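Local coordinates for glucoamylase (Thermoanaerobacterium thermosaccharolyticum, PDB 1LF6), which hydrolyses terminal alpha-1,4-linked glucose units one after another from the non-reducing ends of glucan chains, releasing beta-D-glucose, at residues I20-G25 and K205-M210; T101-G106 and E279-C284; S192-K197 and S242-V247; K529-P534 and Y576-Y581; R606-I611 and V660-S665. One frame throughout, in Å; residues are numbered along the deposited sequence.

Contact 1. Residues I20-G25 and K205-M210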
# COMPACT_ATOMS: atom_id res chain seq x y z
N ILE A 20 19.73 -24.27 26.36
CA ILE A 20 20.82 -23.34 26.13
C ILE A 20 20.31 -21.98 25.65
O ILE A 20 19.65 -21.88 24.62
CB ILE A 20 21.80 -23.90 25.06
CG1 ILE A 20 22.12 -25.36 25.37
CG2 ILE A 20 23.08 -23.08 25.05
CD1 ILE A 20 22.39 -26.19 24.13
N SER A 21 20.61 -20.93 26.41
CA SER A 21 20.18 -19.59 26.05
C SER A 21 21.25 -18.89 25.23
O SER A 21 22.45 -19.12 25.42
CB SER A 21 19.88 -18.78 27.31
OG SER A 21 18.87 -19.39 28.08
N ALA A 22 20.82 -18.03 24.31
CA ALA A 22 21.74 -17.28 23.47
C ALA A 22 22.54 -16.34 24.38
O ALA A 22 22.07 -15.97 25.46
CB ALA A 22 20.97 -16.49 22.42
N VAL A 23 23.73 -15.95 23.94
CA VAL A 23 24.58 -15.08 24.73
C VAL A 23 24.92 -13.76 24.04
O VAL A 23 24.83 -13.63 22.82
CB VAL A 23 25.91 -15.78 25.09
CG1 VAL A 23 25.64 -16.98 25.98
CG2 VAL A 23 26.62 -16.22 23.82
N ASN A 24 25.32 -12.78 24.85
CA ASN A 24 25.71 -11.46 24.36
C ASN A 24 24.61 -10.73 23.60
O ASN A 24 24.85 -10.19 22.51
CB ASN A 24 26.95 -11.58 23.46
CG ASN A 24 28.10 -12.28 24.16
OD1 ASN A 24 28.52 -11.87 25.25
ND2 ASN A 24 28.62 -13.33 23.54
N GLY A 25 23.41 -10.70 24.17
CA GLY A 25 22.31 -10.01 23.53
C GLY A 25 22.42 -8.52 23.80
O GLY A 25 23.43 -8.07 24.32
N LYS A 205 23.24 -10.01 14.14
CA LYS A 205 24.61 -9.54 13.95
C LYS A 205 25.56 -9.91 15.08
O LYS A 205 26.67 -9.37 15.18
CB LYS A 205 24.63 -8.03 13.73
CG LYS A 205 24.13 -7.61 12.36
CD LYS A 205 24.24 -6.10 12.15
CE LYS A 205 23.77 -5.71 10.76
NZ LYS A 205 23.82 -4.24 10.54
N VAL A 206 25.14 -10.84 15.94
CA VAL A 206 25.98 -11.28 17.05
C VAL A 206 26.26 -12.77 16.90
O VAL A 206 27.38 -13.17 16.59
CB VAL A 206 25.28 -11.04 18.41
CG1 VAL A 206 26.21 -11.46 19.54
CG2 VAL A 206 24.92 -9.57 18.55
N ASN A 207 25.24 -13.59 17.11
CA ASN A 207 25.37 -15.03 16.98
C ASN A 207 24.15 -15.64 16.29
O ASN A 207 23.74 -16.76 16.60
CB ASN A 207 25.58 -15.69 18.34
CG ASN A 207 24.61 -15.18 19.39
OD1 ASN A 207 23.41 -15.08 19.15
ND2 ASN A 207 25.14 -14.87 20.57
N ASP A 208 23.58 -14.89 15.35
CA ASP A 208 22.42 -15.35 14.60
C ASP A 208 22.87 -16.34 13.54
O ASP A 208 24.07 -16.45 13.24
CB ASP A 208 21.72 -14.16 13.93
CG ASP A 208 22.67 -13.30 13.12
OD1 ASP A 208 22.36 -13.03 11.95
OD2 ASP A 208 23.71 -12.90 13.67
N ILE A 209 21.92 -17.06 12.96
CA ILE A 209 22.21 -18.06 11.94
C ILE A 209 23.08 -17.50 10.80
O ILE A 209 24.03 -18.15 10.37
CB ILE A 209 20.88 -18.67 11.39
CG1 ILE A 209 21.09 -20.15 11.02
CG2 ILE A 209 20.37 -17.86 10.21
CD1 ILE A 209 22.08 -20.40 9.92
N MET A 210 22.77 -16.30 10.34
CA MET A 210 23.52 -15.68 9.24
C MET A 210 24.99 -15.46 9.61
O MET A 210 25.88 -15.73 8.81
CB MET A 210 22.89 -14.34 8.85
CG MET A 210 23.52 -13.65 7.65
SD MET A 210 23.21 -14.52 6.08
CE MET A 210 24.76 -15.34 5.83
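The carboxamide of N207 is the flat group that meets V23 and A22: V23 O lies almost in its plane, while V23 CG2 and A22 CB sit obliquely off one and the same side. This is a loop-to-loop contact at the surface of the N-terminal beta-sandwich domain, placed just before helix 209-216, whose N-cap is D208. From N207 ND2 to V23 O the hydrogen bond is 2.6 Å long but bent, 134° at the hydrogen, with the nitrogen tilted 20° from the carbonyl plane of V23. With chi1 at 47°, CG of N207 stands between its own backbone N and carbonyl carbon, and the amide reaches across to 20-25 while OD1 accepts from Y203 N. One amide thus ties two loops. A leucine in place of N207 would probably leave V23 O and Y203 N without these partners. Beside the amide, V23 CG2 approaches N207 ND2 at 3.8 Å, the two side chains crossing at about a right angle. V206 adds an apolar flank: its CG1 touches N24 CB at 4.0 Å and comes to 3.5 Å from N24 O.

Contact 2. Residues T101-G106 and E279-C284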
# COMPACT_ATOMS: atom_id res chain seq x y z
N THR A 101 -2.78 -17.87 -10.56
CA THR A 101 -3.69 -17.57 -11.66
C THR A 101 -3.90 -16.06 -11.68
O THR A 101 -3.47 -15.35 -10.77
CB THR A 101 -5.07 -18.23 -11.49
OG1 THR A 101 -5.77 -17.60 -10.40
CG2 THR A 101 -4.93 -19.72 -11.20
N ASP A 102 -4.56 -15.57 -12.73
CA ASP A 102 -4.84 -14.15 -12.87
C ASP A 102 -5.97 -13.69 -11.95
O ASP A 102 -6.29 -12.50 -11.89
CB ASP A 102 -5.22 -13.83 -14.32
CG ASP A 102 -4.02 -13.64 -15.21
OD1 ASP A 102 -4.21 -13.38 -16.42
OD2 ASP A 102 -2.88 -13.76 -14.71
N LYS A 103 -6.58 -14.63 -11.23
CA LYS A 103 -7.67 -14.27 -10.34
C LYS A 103 -7.46 -14.77 -8.92
O LYS A 103 -8.40 -15.16 -8.24
CB LYS A 103 -9.00 -14.79 -10.90
CG LYS A 103 -9.38 -14.16 -12.25
CD LYS A 103 -10.66 -14.74 -12.84
CE LYS A 103 -11.03 -14.04 -14.15
NZ LYS A 103 -12.26 -14.62 -14.78
N SER A 104 -6.20 -14.77 -8.48
CA SER A 104 -5.84 -15.20 -7.13
C SER A 104 -4.53 -14.56 -6.69
O SER A 104 -3.58 -14.42 -7.47
CB SER A 104 -5.72 -16.74 -7.06
OG SER A 104 -4.77 -17.25 -7.97
N LEU A 105 -4.47 -14.15 -5.42
CA LEU A 105 -3.27 -13.52 -4.88
C LEU A 105 -2.35 -14.56 -4.26
O LEU A 105 -1.88 -14.41 -3.13
CB LEU A 105 -3.64 -12.44 -3.86
CG LEU A 105 -4.28 -11.17 -4.44
CD1 LEU A 105 -4.51 -10.15 -3.33
CD2 LEU A 105 -3.39 -10.58 -5.51
N GLY A 106 -2.11 -15.64 -5.01
CA GLY A 106 -1.23 -16.70 -4.57
C GLY A 106 -0.00 -16.54 -5.44
O GLY A 106 -0.12 -16.22 -6.62
N GLU A 279 -11.47 -19.09 -3.58
CA GLU A 279 -12.08 -17.97 -2.86
C GLU A 279 -11.81 -16.65 -3.58
O GLU A 279 -12.71 -15.82 -3.72
CB GLU A 279 -11.54 -17.90 -1.43
CG GLU A 279 -12.63 -17.76 -0.38
CD GLU A 279 -12.09 -17.72 1.04
OE1 GLU A 279 -12.91 -17.72 1.98
OE2 GLU A 279 -10.85 -17.69 1.22
N TRP A 280 -10.58 -16.47 -4.04
CA TRP A 280 -10.19 -15.27 -4.75
C TRP A 280 -10.81 -15.21 -6.15
O TRP A 280 -11.19 -14.14 -6.62
CB TRP A 280 -8.66 -15.19 -4.86
CG TRP A 280 -8.03 -14.47 -3.71
CD1 TRP A 280 -7.12 -14.97 -2.82
CD2 TRP A 280 -8.30 -13.13 -3.29
NE1 TRP A 280 -6.80 -14.03 -1.88
CE2 TRP A 280 -7.51 -12.88 -2.14
CE3 TRP A 280 -9.13 -12.10 -3.78
CZ2 TRP A 280 -7.52 -11.66 -1.47
CZ3 TRP A 280 -9.14 -10.89 -3.11
CH2 TRP A 280 -8.35 -10.67 -1.97
N THR A 281 -10.89 -16.37 -6.80
CA THR A 281 -11.46 -16.45 -8.14
C THR A 281 -12.94 -16.09 -8.07
O THR A 281 -13.46 -15.37 -8.92
CB THR A 281 -11.30 -17.87 -8.71
OG1 THR A 281 -9.91 -18.22 -8.70
CG2 THR A 281 -11.80 -17.92 -10.15
N LYS A 282 -13.61 -16.58 -7.03
CA LYS A 282 -15.02 -16.31 -6.82
C LYS A 282 -15.27 -14.80 -6.77
O LYS A 282 -16.23 -14.29 -7.35
CB LYS A 282 -15.47 -16.94 -5.50
CG LYS A 282 -16.91 -16.64 -5.13
CD LYS A 282 -17.23 -17.18 -3.75
CE LYS A 282 -18.68 -16.93 -3.39
NZ LYS A 282 -19.01 -17.52 -2.06
N TYR A 283 -14.39 -14.10 -6.07
CA TYR A 283 -14.51 -12.65 -5.96
C TYR A 283 -14.29 -11.97 -7.30
O TYR A 283 -15.07 -11.09 -7.67
CB TYR A 283 -13.51 -12.09 -4.95
CG TYR A 283 -13.47 -10.58 -4.97
CD1 TYR A 283 -12.36 -9.90 -5.46
CD2 TYR A 283 -14.56 -9.83 -4.53
CE1 TYR A 283 -12.33 -8.50 -5.52
CE2 TYR A 283 -14.55 -8.44 -4.58
CZ TYR A 283 -13.43 -7.78 -5.08
OH TYR A 283 -13.42 -6.41 -5.11
N CYS A 284 -13.25 -12.36 -8.03
CA CYS A 284 -12.97 -11.75 -9.32
C CYS A 284 -14.13 -11.90 -10.28
O CYS A 284 -14.47 -10.97 -11.02
CB CYS A 284 -11.72 -12.36 -9.95
SG CYS A 284 -10.18 -11.91 -9.13
O HOH W 1 -8.26 -18.54 -10.71
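Aromatic contact joins L105 to W280. L105, at the centre of an inverse gamma turn, sets CD1 over the six-membered ring in a CH-pi contact, 4.2 Å from the centroid and 26° off the normal; its backbone N lies over the same face nearer CD1 of the indole. NE1 of the ring bonds to T42 O.

Aliphatic contact is supplied by K103, whose CB lies 3.6 Å from C284 SG before the extended chain leads away to N285. S104 CA adds a touch on W280 CB at 3.6 Å.

Polar links run through water 1, which lies 2.7 Å from T101 OG1 and donates to T281 OG1 at 2.6 Å; T281 OG1 is also bonded to I277 O in the preceding turn of its helix. T101 OG1 accepts from K103 N in an ST turn and pairs with S104 OG at 2.7 Å, so the hydroxyl that meets the water is gripped from several directions. K103 O comes within 3.1 Å of T281 N, at an angle too poor for a hydrogen bond.

This is a beta-hairpin connection, between strands 93-99 and 107-113, seated on the last turns of helix 269-284 in the N-terminal sandwich domain.

Contact 3. Residues S192-K197 and S242-V247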
# COMPACT_ATOMS: atom_id res chain seq x y z
N SER A 192 7.73 -27.14 10.35
CA SER A 192 8.11 -27.78 9.10
C SER A 192 7.40 -29.13 9.01
O SER A 192 7.31 -29.85 10.00
CB SER A 192 9.62 -27.99 9.06
OG SER A 192 10.03 -28.59 7.85
N ASN A 193 6.89 -29.47 7.83
CA ASN A 193 6.19 -30.73 7.65
C ASN A 193 7.17 -31.90 7.81
O ASN A 193 6.77 -33.02 8.14
CB ASN A 193 5.51 -30.79 6.28
CG ASN A 193 6.50 -30.90 5.13
OD1 ASN A 193 7.50 -30.18 5.08
ND2 ASN A 193 6.23 -31.80 4.20
N ILE A 194 8.45 -31.63 7.59
CA ILE A 194 9.49 -32.65 7.73
C ILE A 194 10.38 -32.34 8.92
O ILE A 194 11.41 -32.99 9.12
CB ILE A 194 10.38 -32.72 6.48
CG1 ILE A 194 11.04 -31.36 6.23
CG2 ILE A 194 9.56 -33.16 5.28
CD1 ILE A 194 12.13 -31.40 5.18
N GLY A 195 9.98 -31.35 9.72
CA GLY A 195 10.76 -30.98 10.89
C GLY A 195 12.05 -30.26 10.54
O GLY A 195 12.25 -29.86 9.39
N TRP A 196 12.93 -30.11 11.53
CA TRP A 196 14.20 -29.42 11.32
C TRP A 196 15.39 -30.34 11.57
O TRP A 196 15.32 -31.25 12.41
CB TRP A 196 14.32 -28.21 12.25
CG TRP A 196 13.07 -27.39 12.35
CD1 TRP A 196 12.17 -27.38 13.38
CD2 TRP A 196 12.57 -26.48 11.37
NE1 TRP A 196 11.15 -26.51 13.11
CE2 TRP A 196 11.37 -25.94 11.88
CE3 TRP A 196 13.02 -26.05 10.12
CZ2 TRP A 196 10.61 -25.00 11.17
CZ3 TRP A 196 12.27 -25.12 9.42
CH2 TRP A 196 11.07 -24.61 9.95
N LYS A 197 16.47 -30.11 10.85
CA LYS A 197 17.68 -30.89 11.01
C LYS A 197 18.46 -30.27 12.16
O LYS A 197 19.44 -30.83 12.65
CB LYS A 197 18.52 -30.85 9.73
CG LYS A 197 19.79 -31.68 9.80
CD LYS A 197 20.53 -31.69 8.47
CE LYS A 197 21.75 -32.61 8.53
NZ LYS A 197 22.44 -32.69 7.21
N SER A 242 14.03 -32.77 -0.68
CA SER A 242 14.43 -31.49 -1.25
C SER A 242 13.23 -30.55 -1.37
O SER A 242 13.38 -29.37 -1.65
CB SER A 242 15.07 -31.70 -2.63
OG SER A 242 14.15 -32.30 -3.53
N GLU A 243 12.04 -31.10 -1.16
CA GLU A 243 10.80 -30.32 -1.23
C GLU A 243 10.07 -30.46 0.10
O GLU A 243 9.85 -31.57 0.58
CB GLU A 243 9.92 -30.83 -2.38
CG GLU A 243 8.67 -29.99 -2.62
CD GLU A 243 8.05 -30.27 -3.98
OE1 GLU A 243 7.01 -29.65 -4.28
OE2 GLU A 243 8.60 -31.09 -4.74
N PHE A 244 9.67 -29.33 0.67
CA PHE A 244 9.01 -29.33 1.98
C PHE A 244 8.03 -28.18 2.16
O PHE A 244 7.93 -27.29 1.31
CB PHE A 244 10.08 -29.25 3.06
CG PHE A 244 11.09 -28.17 2.81
CD1 PHE A 244 12.11 -28.36 1.88
CD2 PHE A 244 11.00 -26.94 3.46
CE1 PHE A 244 13.01 -27.34 1.60
CE2 PHE A 244 11.90 -25.91 3.18
CZ PHE A 244 12.91 -26.11 2.25
N GLU A 245 7.31 -28.20 3.27
CA GLU A 245 6.32 -27.16 3.57
C GLU A 245 6.64 -26.43 4.88
O GLU A 245 6.77 -27.06 5.93
CB GLU A 245 4.93 -27.79 3.68
CG GLU A 245 4.52 -28.61 2.47
CD GLU A 245 3.16 -29.26 2.64
OE1 GLU A 245 2.73 -29.98 1.72
OE2 GLU A 245 2.51 -29.05 3.69
N ILE A 246 6.76 -25.11 4.80
CA ILE A 246 7.04 -24.30 5.98
C ILE A 246 5.74 -23.59 6.37
O ILE A 246 5.08 -22.98 5.53
CB ILE A 246 8.15 -23.25 5.70
CG1 ILE A 246 9.47 -23.96 5.41
CG2 ILE A 246 8.31 -22.32 6.90
CD1 ILE A 246 9.96 -24.86 6.54
N VAL A 247 5.38 -23.69 7.64
CA VAL A 247 4.15 -23.07 8.12
C VAL A 247 4.40 -22.13 9.30
O VAL A 247 5.08 -22.48 10.26
CB VAL A 247 3.11 -24.13 8.55
CG1 VAL A 247 1.84 -23.45 9.06
CG2 VAL A 247 2.78 -25.04 7.38
O HOH W 2 7.60 -32.17 1.50
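E243 meets N193 through water 2, which donates to E243 O and accepts from N193 ND2 at 3.1 Å. At F244 the contact turns apolar: its CB touches I194 CD1 at 3.6 Å, the two side chains crossing at a slant, while the ring leads on to L151 and I236. E245 is gripped twice by N193. Its N-H points almost straight at N193 OD1 (2.7 Å), yet arrives from above the amide plane, 62° out of it; its O accepts from N193 N at 3.1 Å. N193 CG lies between its backbone N and carbonyl carbon (chi1 70°), which folds the amide back along the strand and stacks it on the E245 carboxylate, planes 10° apart. I246 faces S192 as an antiparallel non-hydrogen-bonded pair and sends CD1 to W196 CH2 at 3.6 Å. S192 CB in turn lies over one face of the W196 indole, and its OG donates to G195 O at 3.0 Å. Replacing S192 by an alanine would probably cost G195 O this bond and leave the turn less firmly held. S192 to G195 form a type I beta turn, here the exit of strand 186-192, where it leaves its antiparallel partner 243-251 in the sheet of the sandwich domain.

Contact 4. Residues K529-P534 and Y576-Y581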
# COMPACT_ATOMS: atom_id res chain seq x y z
N LYS A 529 3.96 31.75 -7.24
CA LYS A 529 3.77 31.73 -8.69
C LYS A 529 4.78 30.87 -9.46
O LYS A 529 4.59 30.61 -10.65
CB LYS A 529 3.78 33.16 -9.23
CG LYS A 529 2.61 34.00 -8.73
CD LYS A 529 2.76 35.45 -9.14
CE LYS A 529 3.91 36.12 -8.39
NZ LYS A 529 4.07 37.52 -8.81
N GLU A 530 5.83 30.42 -8.79
CA GLU A 530 6.84 29.57 -9.43
C GLU A 530 6.45 28.10 -9.35
O GLU A 530 7.04 27.25 -10.01
CB GLU A 530 8.20 29.69 -8.73
CG GLU A 530 8.86 31.07 -8.70
CD GLU A 530 10.19 31.02 -7.97
OE1 GLU A 530 11.11 30.32 -8.44
OE2 GLU A 530 10.33 31.69 -6.92
N ILE A 531 5.45 27.79 -8.53
CA ILE A 531 5.05 26.40 -8.32
C ILE A 531 3.76 25.94 -8.97
O ILE A 531 2.68 26.47 -8.67
CB ILE A 531 4.94 26.11 -6.81
CG1 ILE A 531 6.14 26.72 -6.06
CG2 ILE A 531 4.84 24.62 -6.56
CD1 ILE A 531 7.50 26.16 -6.48
N VAL A 532 3.86 24.96 -9.86
CA VAL A 532 2.67 24.40 -10.51
C VAL A 532 2.52 22.95 -10.05
O VAL A 532 3.49 22.32 -9.63
CB VAL A 532 2.75 24.47 -12.06
CG1 VAL A 532 2.71 25.93 -12.49
CG2 VAL A 532 4.00 23.78 -12.59
N ASP A 533 1.30 22.43 -10.12
CA ASP A 533 0.98 21.09 -9.64
C ASP A 533 -0.12 20.49 -10.53
O ASP A 533 -1.16 21.10 -10.74
CB ASP A 533 0.48 21.25 -8.19
CG ASP A 533 0.20 19.93 -7.50
OD1 ASP A 533 -0.32 19.00 -8.15
OD2 ASP A 533 0.48 19.84 -6.28
N PRO A 534 0.10 19.27 -11.06
CA PRO A 534 -0.91 18.65 -11.93
C PRO A 534 -2.25 18.39 -11.25
O PRO A 534 -3.23 18.07 -11.91
CB PRO A 534 -0.23 17.36 -12.39
CG PRO A 534 0.72 17.07 -11.29
CD PRO A 534 1.29 18.41 -10.94
N TYR A 576 4.91 18.42 -8.26
CA TYR A 576 5.09 19.87 -8.41
C TYR A 576 6.59 20.16 -8.47
O TYR A 576 7.39 19.32 -8.06
CB TYR A 576 4.46 20.63 -7.23
CG TYR A 576 4.95 20.20 -5.86
CD1 TYR A 576 6.15 20.70 -5.34
CD2 TYR A 576 4.23 19.28 -5.10
CE1 TYR A 576 6.62 20.29 -4.10
CE2 TYR A 576 4.69 18.86 -3.85
CZ TYR A 576 5.89 19.37 -3.36
OH TYR A 576 6.35 18.95 -2.13
N ASN A 577 6.97 21.33 -8.97
CA ASN A 577 8.39 21.67 -9.07
C ASN A 577 9.04 21.75 -7.69
O ASN A 577 8.45 22.26 -6.75
CB ASN A 577 8.60 23.02 -9.77
CG ASN A 577 7.38 23.51 -10.50
OD1 ASN A 577 6.32 23.70 -9.91
ND2 ASN A 577 7.53 23.72 -11.81
N HIS A 578 10.26 21.23 -7.61
CA HIS A 578 11.06 21.24 -6.38
C HIS A 578 10.58 20.29 -5.29
O HIS A 578 10.96 20.43 -4.13
CB HIS A 578 11.14 22.67 -5.84
CG HIS A 578 11.59 23.67 -6.87
ND1 HIS A 578 12.82 23.60 -7.48
CD2 HIS A 578 10.94 24.73 -7.42
CE1 HIS A 578 12.92 24.58 -8.37
NE2 HIS A 578 11.79 25.27 -8.35
N ASP A 579 9.76 19.32 -5.68
CA ASP A 579 9.26 18.34 -4.73
C ASP A 579 10.48 17.59 -4.19
O ASP A 579 11.36 17.19 -4.96
CB ASP A 579 8.31 17.37 -5.44
CG ASP A 579 7.74 16.30 -4.51
OD1 ASP A 579 7.99 16.35 -3.29
OD2 ASP A 579 7.04 15.40 -5.02
N GLY A 580 10.56 17.43 -2.87
CA GLY A 580 11.70 16.74 -2.31
C GLY A 580 11.39 15.39 -1.70
O GLY A 580 12.28 14.72 -1.18
N TYR A 581 10.13 14.96 -1.78
CA TYR A 581 9.71 13.69 -1.21
C TYR A 581 10.13 12.47 -2.05
O TYR A 581 9.32 11.89 -2.77
CB TYR A 581 8.19 13.68 -1.01
CG TYR A 581 7.66 12.49 -0.25
CD1 TYR A 581 6.78 11.59 -0.84
CD2 TYR A 581 8.03 12.26 1.08
CE1 TYR A 581 6.28 10.49 -0.14
CE2 TYR A 581 7.54 11.16 1.79
CZ TYR A 581 6.66 10.28 1.17
OH TYR A 581 6.17 9.20 1.87
O HOH W 3 11.31 27.57 -9.74
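A type II beta turn, Y576 to D579, packs against the loop 529-534 beside the catalytic centre: the side chain of D533 is about 5 Å from that of E435, probably the proton acceptor as in a close relative. N577 carries the polar link. Its OD1 accepts from V532 N at 2.8 Å, in the carbonyl plane and 159° at the hydrogen, and V532 CG2 lies against the same amide, 3.6 Å from N577 ND2. The first torsion of N577 is nearly eclipsed (chi1 -15°), a mildly strained setting that goes with this bond. V532 O receives a CA-H...O contact from Y576 CA at 3.2 Å. I531 lies alongside Y576, CG2 to CB, and its CD1 meets the H578 ring at the edge, 3.8 Å from CD2. D533 OD2 approaches Y576 CD2 at 4.0 Å, its carboxylate turned 36° from the ring; OD2 is held by W437 NE1 and OD1 by S535 OG. The Y576 ring has D579 CB over one face and makes a cation-pi contact with R504. A stack on Y526 fixes the H578 ring. Water 3, in the plane of that ring, sits 2.7 Å from NE2 and donates to OE1 of E530, whose OE2 accepts from D527 N. If H578 is protonated, the glutamate, bridged by the water, would probably stabilise the charge.

Contact 5. Residues R606-I611 and V660-S665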
# COMPACT_ATOMS: atom_id res chain seq x y z
N ARG A 606 -3.77 12.12 -15.59
CA ARG A 606 -3.71 12.85 -16.86
C ARG A 606 -4.54 12.11 -17.90
O ARG A 606 -5.21 12.73 -18.73
CB ARG A 606 -2.26 12.97 -17.37
CG ARG A 606 -2.18 13.43 -18.82
CD ARG A 606 -2.75 14.85 -19.03
NE ARG A 606 -1.75 15.85 -18.66
CZ ARG A 606 -1.15 16.66 -19.52
NH1 ARG A 606 -0.26 17.53 -19.08
NH2 ARG A 606 -1.45 16.64 -20.81
N GLY A 607 -4.48 10.79 -17.86
CA GLY A 607 -5.24 9.98 -18.79
C GLY A 607 -6.72 10.24 -18.61
O GLY A 607 -7.47 10.34 -19.57
N MET A 608 -7.14 10.38 -17.35
CA MET A 608 -8.53 10.64 -17.05
C MET A 608 -8.92 12.01 -17.59
O MET A 608 -10.03 12.20 -18.10
CB MET A 608 -8.79 10.56 -15.55
CG MET A 608 -8.79 9.14 -15.02
SD MET A 608 -10.05 8.08 -15.81
CE MET A 608 -11.54 8.66 -15.03
N TYR A 609 -8.00 12.97 -17.50
CA TYR A 609 -8.31 14.29 -18.04
C TYR A 609 -8.45 14.20 -19.56
O TYR A 609 -9.35 14.81 -20.14
CB TYR A 609 -7.21 15.31 -17.70
CG TYR A 609 -7.26 16.50 -18.64
CD1 TYR A 609 -6.45 16.55 -19.77
CD2 TYR A 609 -8.18 17.53 -18.44
CE1 TYR A 609 -6.56 17.59 -20.70
CE2 TYR A 609 -8.30 18.58 -19.36
CZ TYR A 609 -7.49 18.60 -20.49
OH TYR A 609 -7.61 19.62 -21.42
N GLU A 610 -7.57 13.45 -20.20
CA GLU A 610 -7.62 13.31 -21.64
C GLU A 610 -8.97 12.77 -22.10
O GLU A 610 -9.50 13.22 -23.12
CB GLU A 610 -6.47 12.42 -22.13
CG GLU A 610 -5.08 13.04 -21.94
CD GLU A 610 -4.90 14.35 -22.70
OE1 GLU A 610 -5.30 14.41 -23.88
OE2 GLU A 610 -4.35 15.32 -22.13
N ILE A 611 -9.54 11.84 -21.34
CA ILE A 611 -10.84 11.29 -21.68
C ILE A 611 -11.86 12.42 -21.62
O ILE A 611 -12.70 12.58 -22.53
CB ILE A 611 -11.27 10.16 -20.71
CG1 ILE A 611 -10.34 8.95 -20.89
CG2 ILE A 611 -12.72 9.76 -20.97
CD1 ILE A 611 -10.65 7.79 -19.97
N VAL A 660 -7.56 1.17 -12.37
CA VAL A 660 -8.85 0.52 -12.60
C VAL A 660 -9.85 1.49 -13.22
O VAL A 660 -10.47 1.19 -14.24
CB VAL A 660 -9.43 -0.03 -11.27
CG1 VAL A 660 -10.87 -0.50 -11.46
CG2 VAL A 660 -8.57 -1.17 -10.78
N ILE A 661 -9.98 2.67 -12.62
CA ILE A 661 -10.91 3.68 -13.12
C ILE A 661 -10.55 4.17 -14.52
O ILE A 661 -11.43 4.41 -15.35
CB ILE A 661 -10.99 4.87 -12.13
CG1 ILE A 661 -11.66 4.40 -10.83
CG2 ILE A 661 -11.78 6.02 -12.74
CD1 ILE A 661 -11.50 5.36 -9.66
N LEU A 662 -9.25 4.31 -14.79
CA LEU A 662 -8.79 4.76 -16.10
C LEU A 662 -9.05 3.69 -17.16
O LEU A 662 -9.56 3.98 -18.24
CB LEU A 662 -7.29 5.07 -16.06
CG LEU A 662 -6.63 5.37 -17.41
CD1 LEU A 662 -7.31 6.58 -18.02
CD2 LEU A 662 -5.14 5.60 -17.23
N PHE A 663 -8.67 2.46 -16.83
CA PHE A 663 -8.86 1.32 -17.70
C PHE A 663 -10.32 1.23 -18.13
O PHE A 663 -10.62 1.11 -19.32
CB PHE A 663 -8.45 0.04 -16.94
CG PHE A 663 -8.75 -1.23 -17.69
CD1 PHE A 663 -8.00 -1.59 -18.80
CD2 PHE A 663 -9.79 -2.06 -17.29
CE1 PHE A 663 -8.29 -2.76 -19.51
CE2 PHE A 663 -10.09 -3.23 -17.98
CZ PHE A 663 -9.33 -3.58 -19.09
N ALA A 664 -11.23 1.28 -17.16
CA ALA A 664 -12.66 1.20 -17.42
C ALA A 664 -13.18 2.44 -18.15
O ALA A 664 -14.00 2.34 -19.07
CB ALA A 664 -13.41 1.02 -16.10
N SER A 665 -12.70 3.61 -17.74
CA SER A 665 -13.12 4.86 -18.36
C SER A 665 -12.71 4.92 -19.83
O SER A 665 -13.46 5.42 -20.66
CB SER A 665 -12.54 6.07 -17.61
OG SER A 665 -13.06 6.16 -16.29
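G607 opens the contact by letting L662 close in: L662 CD1 rests 3.8 Å from G607 C, and a beta carbon on the glycine would point at that methyl. Next, M608 hooks over helix 653-668. Its chain bends at chi2 (-59°) and chi3 (-76°), which curls the thioether back so that SD lies on L662 CA at 3.6 Å and CE reaches I661 CG2 at 3.5 Å and S665 OG at 3.2 Å. I611, one turn after G607, drives CD1 against S665 CB at 3.5 Å, a tight pair, and meets L662 CD1 at 4.1 Å. The axes of these segments approach to 9.7 Å with their directions 27° apart, roughly parallel, consistent with two helices of one layer in the (alpha/alpha) barrel. No hydrogen bond crosses between them. S665 OG instead donates to I661 O at 2.6 Å; S665 N reaches that oxygen from the opposite face, and S665 OG also bonds to L672 N. The buried hydroxyl is thus satisfied without help from helix 600-612, so the helices meet without a hydrogen bond, through apolar groups and the already bonded S665 hydroxyl.

In the fold
Contacts 1, 2 and 3 belong to the N-terminal beta-sandwich domain, contacts 4 and 5 to the helical catalytic domain. Contact 1 is a surface touch resting mainly on one amide, whereas contacts 2 and 5 are buried. Contacts 3 and 4 lie between, partly buried, and in both an asparagine carbonyl oxygen accepts from a backbone N-H beside apolar residues. Contacts 2 and 3 involve the same antiparallel sheet, through strands 93-99 and 107-113 and strands 186-192 and 243-251. Helices take part differently: contact 2 seats a hairpin loop on one helix with a water link, contact 5 joins two helices through apolar groups. Only contact 4 adjoins the probable catalytic acids; its nearest atoms are about 7 Å from contact 5.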